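Local coordinates for protein S12 family peptidase (Streptomyces sp. 82F2, PDB 3WWX) that probably hydrolyses amide bonds with selectivity for D-configured substrates, as a serine hydrolase of the beta-lactamase-like S12 peptidase family, at residues D46-R50 and A203-S209; T59-L63 and A166-I170; V85-H91 and A143-P148. All coordinates share one frame; numbering follows the deposited sequence.

Contact 1: D46-R50 and A203-S209; sequences DDRYR and AMPEPSS
A203-P205 runs against D46-R50; the loop turns at P207, and P207-S209 then advances in the same general sense as D47-Y49, at a wide angle to it, with the CA atoms of D47 and S208 4.4 Å apart. A single direct backbone hydrogen bond joins the segments: R48 N donates to P207 O (2.8 Å, 164° at the hydrogen), and the CA-H of D47 points at the same oxygen. On the other side of R48 a water bridges its O (2.7 Å) to S209 N. The cis peptide bond before P207 and the bond from S208 OG to P205 O (2.9 Å) help set the path of the A203-S209 loop. The loop lies against strand 49-50, which pairs with strand 241-242 in a two-stranded antiparallel sheet and precedes helix 55-68, the helix that, as in other beta-lactamase-like enzymes, begins at the SxxK motif. D47 OD2 accepts a hydrogen bond from S209 OG on its syn side, 30° out of the carboxylate plane (2.7 Å); the same oxygen meets R43 in a salt bridge and G44 N, so several donors converge on this buried carboxylate. R48 stretches out past P205 and P207, its guanidinium lying with one face under E206 O, 3.2 Å from the plane, a placement without a hydrogen bond from NE. M204 folds back at chi2 (-66°) and again at chi3, which carries CE to the backbone at R48 O and Y49 CA. Its sulfur SD sits 3.5 Å over one face of the R50 guanidinium, toward the rim. At the edge of that group, R50 NH1 reaches A203 O through a second water, while R50 NH2 is held by S227 O. The R50 side chain lies about 9 Å from the bound octane-1,8-diamine.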
loop_
_atom_site.group_PDB
_atom_site.type_symbol
_atom_site.label_atom_id
_atom_site.label_comp_id
_atom_site.label_asym_id
_atom_site.label_seq_id
_atom_site.Cartn_x
_atom_site.Cartn_y
_atom_site.Cartn_z
ATOM N N ASP A 46 9.091 -10.124 -14.785
ATOM C CA ASP A 46 9.448 -10.433 -13.402
ATOM C C ASP A 46 10.059 -9.231 -12.662
ATOM O O ASP A 46 10.651 -9.386 -11.582
ATOM C CB ASP A 46 10.406 -11.614 -13.381
ATOM C CG ASP A 46 9.761 -12.886 -13.930
ATOM O OD1 ASP A 46 8.627 -13.218 -13.526
ATOM O OD2 ASP A 46 10.393 -13.542 -14.791
ATOM N N ASP A 47 9.903 -8.042 -13.232
ATOM C CA ASP A 47 10.465 -6.838 -12.600
ATOM C C ASP A 47 9.943 -6.665 -11.180
ATOM O O ASP A 47 8.735 -6.837 -10.890
ATOM C CB ASP A 47 10.185 -5.561 -13.390
ATOM C CG ASP A 47 11.079 -5.399 -14.622
ATOM O OD1 ASP A 47 11.953 -6.268 -14.854
ATOM O OD2 ASP A 47 10.866 -4.405 -15.346
ATOM N N ARG A 48 10.868 -6.296 -10.310
ATOM C CA ARG A 48 10.557 -5.959 -8.930
ATOM C C ARG A 48 10.402 -4.454 -8.844
ATOM O O ARG A 48 11.085 -3.702 -9.547
ATOM C CB ARG A 48 11.674 -6.475 -8.013
ATOM C CG ARG A 48 11.794 -8.008 -8.085
ATOM C CD ARG A 48 12.876 -8.660 -7.213
ATOM N NE ARG A 48 12.895 -10.091 -7.496
ATOM C CZ ARG A 48 13.646 -11.000 -6.875
ATOM N NH1 ARG A 48 14.448 -10.661 -5.904
ATOM N NH2 ARG A 48 13.570 -12.272 -7.234
ATOM N N TYR A 49 9.514 -4.010 -7.971
ATOM C CA TYR A 49 9.175 -2.601 -7.871
ATOM C C TYR A 49 8.748 -2.252 -6.460
ATOM O O TYR A 49 8.365 -3.116 -5.657
ATOM C CB TYR A 49 8.080 -2.238 -8.889
ATOM C CG TYR A 49 6.914 -3.217 -8.983
ATOM C CD1 TYR A 49 6.941 -4.267 -9.875
ATOM C CD2 TYR A 49 5.792 -3.076 -8.194
ATOM C CE1 TYR A 49 5.877 -5.144 -9.992
ATOM C CE2 TYR A 49 4.725 -3.967 -8.284
ATOM C CZ TYR A 49 4.770 -4.994 -9.193
ATOM O OH TYR A 49 3.695 -5.865 -9.319
ATOM N N ARG A 50 8.849 -0.968 -6.156
ATOM C CA ARG A 50 8.386 -0.415 -4.898
ATOM C C ARG A 50 6.873 -0.437 -4.891
ATOM O O ARG A 50 6.233 0.269 -5.685
ATOM C CB ARG A 50 8.910 1.012 -4.762
ATOM C CG ARG A 50 10.438 1.100 -4.783
ATOM C CD ARG A 50 10.904 2.494 -4.341
ATOM N NE ARG A 50 12.345 2.655 -4.544
ATOM C CZ ARG A 50 13.272 2.137 -3.744
ATOM N NH1 ARG A 50 12.936 1.494 -2.650
ATOM N NH2 ARG A 50 14.552 2.280 -4.036
ATOM N N ALA A 203 18.882 0.628 -2.650
ATOM C CA ALA A 203 19.085 -0.067 -3.918
ATOM C C ALA A 203 17.868 -0.868 -4.324
ATOM O O ALA A 203 17.047 -1.250 -3.481
ATOM C CB ALA A 203 20.309 -0.976 -3.840
ATOM N N MET A 204 17.755 -1.117 -5.623
ATOM C CA MET A 204 16.715 -1.991 -6.185
ATOM C C MET A 204 17.282 -3.349 -6.530
ATOM O O MET A 204 18.363 -3.424 -7.104
ATOM C CB MET A 204 16.102 -1.363 -7.444
ATOM C CG MET A 204 15.261 -0.123 -7.170
ATOM S SD MET A 204 13.767 -0.463 -6.233
ATOM C CE MET A 204 12.824 -1.546 -7.315
ATOM N N PRO A 205 16.560 -4.428 -6.198
ATOM C CA PRO A 205 16.984 -5.775 -6.606
ATOM C C PRO A 205 16.742 -5.996 -8.084
ATOM O O PRO A 205 16.029 -5.219 -8.738
ATOM C CB PRO A 205 16.084 -6.699 -5.779
ATOM C CG PRO A 205 14.806 -5.862 -5.599
ATOM C CD PRO A 205 15.283 -4.441 -5.457
ATOM N N GLU A 206 17.348 -7.049 -8.607
ATOM C CA GLU A 206 17.086 -7.513 -9.951
ATOM C C GLU A 206 16.023 -8.594 -9.928
ATOM O O GLU A 206 15.854 -9.274 -8.924
ATOM C CB GLU A 206 18.336 -8.161 -10.533
ATOM C CG GLU A 206 19.536 -7.286 -10.588
ATOM C CD GLU A 206 19.336 -6.085 -11.444
ATOM O OE1 GLU A 206 19.750 -4.990 -11.010
ATOM O OE2 GLU A 206 18.756 -6.232 -12.549
ATOM N N PRO A 207 15.295 -8.745 -11.049
ATOM C CA PRO A 207 15.270 -7.813 -12.168
ATOM C C PRO A 207 14.455 -6.570 -11.831
ATOM O O PRO A 207 13.519 -6.634 -11.041
ATOM C CB PRO A 207 14.589 -8.619 -13.284
ATOM C CG PRO A 207 13.943 -9.746 -12.637
ATOM C CD PRO A 207 14.316 -9.825 -11.222
ATOM N N SER A 208 14.838 -5.444 -12.410
ATOM C CA SER A 208 14.039 -4.244 -12.281
ATOM C C SER A 208 14.329 -3.329 -13.443
ATOM O O SER A 208 15.421 -3.380 -14.032
ATOM C CB SER A 208 14.331 -3.565 -10.945
ATOM O OG SER A 208 15.705 -3.230 -10.850
ATOM N N SER A 209 13.351 -2.513 -13.800
ATOM C CA SER A 209 13.539 -1.420 -14.717
ATOM C C SER A 209 13.657 -0.136 -13.899
ATOM O O SER A 209 13.317 -0.118 -12.718
ATOM C CB SER A 209 12.336 -1.341 -15.661
ATOM O OG SER A 209 12.289 -2.483 -16.510
HETATM O O HOH W 1 10.989 -2.403 -11.958
HETATM O O HOH W 2 15.299 0.265 -1.754
#

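Contact 2: T59-L63 and A166-I170; sequences TATVL and AGMVI
I170 lays its side chain across T59, V62 and L63, the face that helix 55-68 turns toward helix 160-174. With CG1 anti to its own carbonyl carbon (chi1 -69°), the branch ending in CD1 reaches in as far as the backbone: CD1 lies 3.7 Å from T59 O, an oxygen already taken by L63 N in the helix. The V62 and I170 side chains cross at about a right angle, V62 CG1 resting 3.8 Å from I170 CD1 and almost as near to I170 CG2. L63, one turn on from T59, meets I170 obliquely, its CG 3.6 Å from I170 CG1. The two methyls of L63 then part, CD1 lying against A166 CB (3.8 Å) and CD2 against V169 CG1 (3.9 Å). This is a helix pair of the helical part of the beta-lactamase fold, the short axes 10.0 Å apart and their N-to-C directions inclined by 37°. In this family the SxxK motif lies at the N-terminal end of the first helix and the YxN-type motif at the start of the second, so the packing joins the two helices that probably lead from these motifs. T59 divides its two branches between different tasks. CG2, anti to the backbone N, is the methyl that touches A166 CB at 3.9 Å and also I170 CD1, whereas OG1 is turned to hydrogen-bond with A236 O. Every touching residue is buried. Helix 178-187 packs beside the pair, Y178 against T59 and I170 and A181 against V62, while I72 and L82 lie against V169.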
loop_
_atom_site.group_PDB
_atom_site.type_symbol
_atom_site.label_atom_id
_atom_site.label_comp_id
_atom_site.label_asym_id
_atom_site.label_seq_id
_atom_site.Cartn_x
_atom_site.Cartn_y
_atom_site.Cartn_z
ATOM N N THR A 59 1.067 -4.636 6.887
ATOM C CA THR A 59 1.021 -4.090 8.231
ATOM C C THR A 59 -0.271 -4.449 8.963
ATOM O O THR A 59 -0.237 -4.899 10.131
ATOM C CB THR A 59 1.209 -2.565 8.145
ATOM O OG1 THR A 59 2.471 -2.316 7.520
ATOM C CG2 THR A 59 1.151 -1.899 9.506
ATOM N N ALA A 60 -1.411 -4.283 8.286
ATOM C CA ALA A 60 -2.707 -4.634 8.885
ATOM C C ALA A 60 -2.810 -6.120 9.183
ATOM O O ALA A 60 -3.354 -6.507 10.217
ATOM C CB ALA A 60 -3.847 -4.200 7.995
ATOM N N THR A 61 -2.301 -6.950 8.290
ATOM C CA THR A 61 -2.356 -8.403 8.491
ATOM C C THR A 61 -1.623 -8.793 9.770
ATOM O O THR A 61 -2.115 -9.595 10.549
ATOM C CB THR A 61 -1.769 -9.151 7.284
ATOM O OG1 THR A 61 -2.569 -8.883 6.126
ATOM C CG2 THR A 61 -1.773 -10.673 7.511
ATOM N N VAL A 62 -0.465 -8.210 10.002
ATOM C CA VAL A 62 0.289 -8.521 11.220
ATOM C C VAL A 62 -0.521 -8.150 12.451
ATOM O O VAL A 62 -0.613 -8.932 13.400
ATOM C CB VAL A 62 1.641 -7.807 11.234
ATOM C CG1 VAL A 62 2.304 -7.918 12.604
ATOM C CG2 VAL A 62 2.532 -8.369 10.155
ATOM N N LEU A 63 -1.126 -6.964 12.468
ATOM C CA LEU A 63 -1.886 -6.553 13.643
ATOM C C LEU A 63 -3.094 -7.438 13.855
ATOM O O LEU A 63 -3.463 -7.713 14.996
ATOM C CB LEU A 63 -2.309 -5.095 13.550
ATOM C CG LEU A 63 -1.171 -4.182 13.964
ATOM C CD1 LEU A 63 -1.419 -2.794 13.435
ATOM C CD2 LEU A 63 -1.026 -4.153 15.488
ATOM N N ALA A 166 0.664 2.445 13.194
ATOM C CA ALA A 166 0.355 1.020 13.283
ATOM C C ALA A 166 1.644 0.193 13.390
ATOM O O ALA A 166 1.714 -0.781 14.154
ATOM C CB ALA A 166 -0.467 0.597 12.096
ATOM N N GLY A 167 2.674 0.555 12.631
ATOM C CA GLY A 167 3.962 -0.092 12.737
ATOM C C GLY A 167 4.554 0.054 14.129
ATOM O O GLY A 167 5.153 -0.878 14.663
ATOM N N MET A 168 4.418 1.235 14.708
ATOM C CA MET A 168 4.928 1.464 16.056
ATOM C C MET A 168 4.188 0.580 17.070
ATOM O O MET A 168 4.808 0.088 18.032
ATOM C CB MET A 168 4.811 2.946 16.417
ATOM C CG MET A 168 5.761 3.796 15.618
ATOM S SD MET A 168 5.420 5.570 15.718
ATOM C CE MET A 168 5.815 5.877 17.408
ATOM N N VAL A 169 2.900 0.353 16.855
ATOM C CA VAL A 169 2.119 -0.518 17.751
ATOM C C VAL A 169 2.652 -1.940 17.638
ATOM O O VAL A 169 2.819 -2.634 18.644
ATOM C CB VAL A 169 0.621 -0.466 17.439
ATOM C CG1 VAL A 169 -0.149 -1.512 18.244
ATOM C CG2 VAL A 169 0.068 0.921 17.688
ATOM N N ILE A 170 2.931 -2.387 16.415
ATOM C CA ILE A 170 3.472 -3.731 16.194
ATOM C C ILE A 170 4.774 -3.878 16.970
ATOM O O ILE A 170 4.990 -4.895 17.640
ATOM C CB ILE A 170 3.711 -4.037 14.702
ATOM C CG1 ILE A 170 2.386 -4.155 13.953
ATOM C CG2 ILE A 170 4.512 -5.337 14.538
ATOM C CD1 ILE A 170 2.552 -4.164 12.398
#

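Contact 3: V85-H91 and A143-P148; sequences VVRGNGH and AMAHEP
H91 is clamped between M144 and P148 where a type I' turn, with N89 and G90 at its corners, meets A143-P148, the last part of helix 136-144 and the chain leaving it, in the helical part of the beta-lactamase fold. This is the tight side. M144 CE stands over the centre of one ring face, 3.4 Å from the centroid and 7° off the normal, and P148 CG lies over the opposite face at 3.7 Å, a CH-pi contact on each. M144 bends at chi2 (-62°) and chi3, bringing its sulfur past the backbone of V86 to G88 and its methyl onto the ring face. The outer side is looser and polar: N89 and E147 are exposed, N89 ND2 donates to A145 O (3.0 Å) with that oxygen near its amide plane, and the CA-H of E147 points to N89 O at 3.2 Å. H146 turns away to D114 and stacks on Y109. Rotation of the H91 ring is fixed at both nitrogens, NE2 bonding with Y109 N on one side. On the other, ND1 donates nearly in the ring plane to G88 O (2.9 Å), the oxygen that also accepts H91 N to close the turn.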
loop_
_atom_site.group_PDB
_atom_site.type_symbol
_atom_site.label_atom_id
_atom_site.label_comp_id
_atom_site.label_asym_id
_atom_site.label_seq_id
_atom_site.Cartn_x
_atom_site.Cartn_y
_atom_site.Cartn_z
ATOM N N VAL A 85 2.264 9.761 22.478
ATOM C CA VAL A 85 2.769 9.923 21.111
ATOM C C VAL A 85 1.814 10.718 20.242
ATOM O O VAL A 85 2.255 11.527 19.425
ATOM C CB VAL A 85 3.049 8.545 20.470
ATOM C CG1 VAL A 85 3.451 8.661 18.976
ATOM C CG2 VAL A 85 4.147 7.845 21.243
ATOM N N VAL A 86 0.518 10.473 20.381
ATOM C CA VAL A 86 -0.480 11.160 19.560
ATOM C C VAL A 86 -1.177 12.203 20.437
ATOM O O VAL A 86 -2.182 11.894 21.073
ATOM C CB VAL A 86 -1.477 10.140 18.956
ATOM C CG1 VAL A 86 -2.510 10.841 18.069
ATOM C CG2 VAL A 86 -0.735 9.070 18.138
ATOM N N ARG A 87 -0.625 13.427 20.516
ATOM C CA ARG A 87 -1.154 14.474 21.421
ATOM C C ARG A 87 -1.171 15.916 20.863
ATOM O O ARG A 87 -1.593 16.856 21.529
ATOM C CB ARG A 87 -0.321 14.513 22.719
ATOM C CG ARG A 87 -0.392 13.256 23.541
ATOM C CD ARG A 87 -1.797 13.035 24.087
ATOM N NE ARG A 87 -1.784 12.083 25.194
ATOM C CZ ARG A 87 -1.584 12.417 26.466
ATOM N NH1 ARG A 87 -1.397 13.688 26.810
ATOM N NH2 ARG A 87 -1.573 11.479 27.398
ATOM N N GLY A 88 -0.708 16.099 19.651
ATOM C CA GLY A 88 -0.404 17.443 19.185
ATOM C C GLY A 88 -1.548 18.193 18.559
ATOM O O GLY A 88 -2.262 17.663 17.719
ATOM N N ASN A 89 -1.725 19.451 18.966
ATOM C CA ASN A 89 -2.644 20.388 18.341
ATOM C C ASN A 89 -4.039 19.811 18.091
ATOM O O ASN A 89 -4.592 19.992 17.007
ATOM C CB ASN A 89 -2.028 20.907 17.028
ATOM C CG ASN A 89 -2.485 22.319 16.660
ATOM O OD1 ASN A 89 -3.403 22.860 17.264
ATOM N ND2 ASN A 89 -1.850 22.913 15.648
ATOM N N GLY A 90 -4.571 19.090 19.079
ATOM C CA GLY A 90 -5.898 18.511 18.997
ATOM C C GLY A 90 -5.915 17.012 18.763
ATOM O O GLY A 90 -6.927 16.348 19.015
ATOM N N HIS A 91 -4.823 16.461 18.255
ATOM C CA HIS A 91 -4.727 15.010 18.140
ATOM C C HIS A 91 -4.752 14.394 19.525
ATOM O O HIS A 91 -4.093 14.879 20.435
ATOM C CB HIS A 91 -3.416 14.612 17.458
ATOM C CG HIS A 91 -3.394 14.862 15.979
ATOM N ND1 HIS A 91 -2.845 15.999 15.401
ATOM C CD2 HIS A 91 -3.851 14.115 14.949
ATOM C CE1 HIS A 91 -2.950 15.919 14.092
ATOM N NE2 HIS A 91 -3.562 14.781 13.792
ATOM N N ALA A 143 3.496 15.270 11.676
ATOM C CA ALA A 143 2.042 15.369 11.724
ATOM C C ALA A 143 1.515 16.073 12.956
ATOM O O ALA A 143 0.496 16.755 12.884
ATOM C CB ALA A 143 1.422 13.966 11.606
ATOM N N MET A 144 2.207 15.920 14.083
ATOM C CA MET A 144 1.704 16.399 15.370
ATOM C C MET A 144 1.849 17.910 15.567
ATOM O O MET A 144 1.383 18.439 16.573
ATOM C CB MET A 144 2.367 15.624 16.503
ATOM C CG MET A 144 1.968 14.135 16.526
ATOM S SD MET A 144 0.224 13.811 16.786
ATOM C CE MET A 144 -0.336 13.471 15.108
ATOM N N ALA A 145 2.434 18.606 14.605
ATOM C CA ALA A 145 2.398 20.068 14.604
ATOM C C ALA A 145 1.009 20.580 14.261
ATOM O O ALA A 145 0.668 21.727 14.557
ATOM C CB ALA A 145 3.397 20.600 13.602
ATOM N N HIS A 146 0.194 19.716 13.664
ATOM C CA HIS A 146 -1.007 20.150 12.976
ATOM C C HIS A 146 -2.273 19.658 13.639
ATOM O O HIS A 146 -2.253 18.701 14.405
ATOM C CB HIS A 146 -0.996 19.598 11.553
ATOM C CG HIS A 146 0.204 19.998 10.765
ATOM N ND1 HIS A 146 0.413 21.301 10.356
ATOM C CD2 HIS A 146 1.281 19.295 10.344
ATOM C CE1 HIS A 146 1.551 21.372 9.688
ATOM N NE2 HIS A 146 2.093 20.164 9.656
ATOM N N GLU A 147 -3.388 20.309 13.312
ATOM C CA GLU A 147 -4.692 19.882 13.780
ATOM C C GLU A 147 -5.134 18.636 13.028
ATOM O O GLU A 147 -4.814 18.472 11.871
ATOM C CB GLU A 147 -5.710 21.004 13.539
ATOM C CG GLU A 147 -7.034 20.825 14.237
ATOM C CD GLU A 147 -7.933 22.061 14.137
ATOM O OE1 GLU A 147 -7.932 22.746 13.081
ATOM O OE2 GLU A 147 -8.644 22.334 15.126
ATOM N N PRO A 148 -5.908 17.767 13.675
ATOM C CA PRO A 148 -6.512 16.653 12.939
ATOM C C PRO A 148 -7.401 17.114 11.806
ATOM O O PRO A 148 -7.893 18.240 11.798
ATOM C CB PRO A 148 -7.379 15.968 14.006
ATOM C CG PRO A 148 -6.805 16.377 15.291
ATOM C CD PRO A 148 -6.296 17.762 15.096
#

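From the N terminus the chain passes D46-R50, T59-L63 and V85-H91, then meets their partners in reverse order, A143-P148, A166-I170 and A203-S209. Contact 3 therefore closes the shortest loop and lies nested within contact 2, which is itself nested within contact 1; none cross. The long loop closed by contact 1 contains helices and no strands, so that contact pins the return of the helical part beside strand 49-50, next to the sheet region. Contact 2 ties two core helices, and contact 3 fastens a peripheral loop to helix 136-144. Contacts 2 and 3 touch where M168 CE packs 4.0 Å from V85 CG1, while contact 1 stands apart from both.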